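Local atomic coordinates of tRNA-5-methyluridine(54) 2-sulfurtransferase (Pyrococcus horikoshii, PDB entry 3VRH), a protein that catalyses the ATP-dependent 2-thiolation of 5-methyluridine at position 54 in the T loop of tRNAs, stabilising these tRNAs at high temperature. Residues R36-E39 with L43-K46. Numbering follows the deposited sequence.
Sequences RTIE and LLTK
At the C-terminal end of helix 23-40, where the chain turns into the loop leading to strand 49-53 of the PP-loop domain, I38 and L43 meet through both backbone and side chains. The amide L43 N donates to I38 O, a carbonyl of the last helical turn, at 3.0 Å; the bond is fairly straight (161° at the hydrogen) and uses an in-plane lone pair. L43 turns its side chain back along the helix end: its CD1 lies 3.9 Å from I38 CA and 4.1 Å from T37 CG2. In I38, CG2 stands anti to the backbone N (CG1 has chi1 -63°), which brings I38 CG2 to within 3.8 Å of L44 CB. The beta-branched I38 thus serves both leucines, and L67 of helix 58-69 packs on I38 and L44 while V193 of strand 191-193 packs on both leucines. T37 suits the edge of this apolar patch, its methyl facing L43 and its OG1 hydrogen-bonded to E198 and K33 O. Replacing L43 by alanine would take away CG and both methyls, and is likely to open a gap between T37, I38 and V193. One backbone hydrogen bond among buried, mostly apolar residues implies a largely apolar joint between the helix end and the loop that follows.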
loop_
_atom_site.group_PDB
_atom_site.type_symbol
_atom_site.label_atom_id
_atom_site.label_comp_id
_atom_site.label_asym_id
_atom_site.label_seq_id
_atom_site.Cartn_x
_atom_site.Cartn_y
_atom_site.Cartn_z
ATOM N N ARG A 36 -20.017 2.854 -19.852
ATOM C CA ARG A 36 -20.521 2.486 -18.524
ATOM C C ARG A 36 -19.881 3.314 -17.418
ATOM O O ARG A 36 -20.558 3.738 -16.483
ATOM C CB ARG A 36 -20.317 0.992 -18.270
ATOM C CG ARG A 36 -21.235 0.125 -19.141
ATOM C CD ARG A 36 -20.776 -1.339 -19.257
ATOM N NE ARG A 36 -21.629 -2.076 -20.195
ATOM C CZ ARG A 36 -21.326 -3.257 -20.732
ATOM N NH1 ARG A 36 -20.177 -3.854 -20.429
ATOM N NH2 ARG A 36 -22.171 -3.839 -21.579
ATOM N N THR A 37 -18.584 3.570 -17.550
ATOM C CA THR A 37 -17.860 4.375 -16.571
ATOM C C THR A 37 -18.327 5.814 -16.538
ATOM O O THR A 37 -18.528 6.374 -15.461
ATOM C CB THR A 37 -16.343 4.364 -16.832
ATOM O OG1 THR A 37 -15.876 3.017 -16.787
ATOM C CG2 THR A 37 -15.614 5.183 -15.781
ATOM N N ILE A 38 -18.499 6.414 -17.716
ATOM C CA ILE A 38 -18.984 7.779 -17.800
ATOM C C ILE A 38 -20.364 7.904 -17.139
ATOM O O ILE A 38 -20.615 8.823 -16.365
ATOM C CB ILE A 38 -19.059 8.236 -19.262
ATOM C CG1 ILE A 38 -17.657 8.249 -19.877
ATOM C CG2 ILE A 38 -19.734 9.607 -19.363
ATOM C CD1 ILE A 38 -17.665 8.403 -21.388
ATOM N N GLU A 39 -21.244 6.962 -17.455
ATOM C CA GLU A 39 -22.581 6.891 -16.872
ATOM C C GLU A 39 -22.558 6.751 -15.349
ATOM O O GLU A 39 -23.166 7.545 -14.635
ATOM C CB GLU A 39 -23.310 5.690 -17.465
ATOM C CG GLU A 39 -24.791 5.645 -17.210
ATOM C CD GLU A 39 -25.495 4.742 -18.213
ATOM O OE1 GLU A 39 -25.040 3.583 -18.393
ATOM O OE2 GLU A 39 -26.481 5.198 -18.838
ATOM N N LEU A 43 -19.666 11.442 -15.363
ATOM C CA LEU A 43 -18.458 12.182 -15.704
ATOM C C LEU A 43 -18.742 13.250 -16.726
ATOM O O LEU A 43 -18.241 14.364 -16.614
ATOM C CB LEU A 43 -17.394 11.238 -16.275
ATOM C CG LEU A 43 -16.949 10.151 -15.304
ATOM C CD1 LEU A 43 -15.911 9.251 -15.970
ATOM C CD2 LEU A 43 -16.405 10.799 -14.044
ATOM N N LEU A 44 -19.552 12.889 -17.720
ATOM C CA LEU A 44 -19.749 13.700 -18.912
ATOM C C LEU A 44 -21.191 13.614 -19.410
ATOM O O LEU A 44 -21.879 12.615 -19.178
ATOM C CB LEU A 44 -18.824 13.210 -20.037
ATOM C CG LEU A 44 -17.314 13.321 -19.797
ATOM C CD1 LEU A 44 -16.531 12.622 -20.898
ATOM C CD2 LEU A 44 -16.908 14.799 -19.678
ATOM N N THR A 45 -21.639 14.662 -20.094
ATOM C CA THR A 45 -22.883 14.599 -20.851
ATOM C C THR A 45 -22.601 15.011 -22.291
ATOM O O THR A 45 -21.645 15.743 -22.570
ATOM C CB THR A 45 -23.985 15.506 -20.260
ATOM O OG1 THR A 45 -23.562 16.876 -20.298
ATOM C CG2 THR A 45 -24.299 15.126 -18.834
ATOM N N LYS A 46 -23.444 14.553 -23.207
ATOM C CA LYS A 46 -23.182 14.734 -24.628
ATOM C C LYS A 46 -23.223 16.193 -25.097
ATOM O O LYS A 46 -22.827 16.504 -26.218
ATOM C CB LYS A 46 -24.147 13.883 -25.440
ATOM C CG LYS A 46 -23.493 13.196 -26.622
ATOM C CD LYS A 46 -22.852 11.898 -26.200
ATOM C CE LYS A 46 -23.583 10.739 -26.835
ATOM N NZ LYS A 46 -23.171 9.462 -26.222
#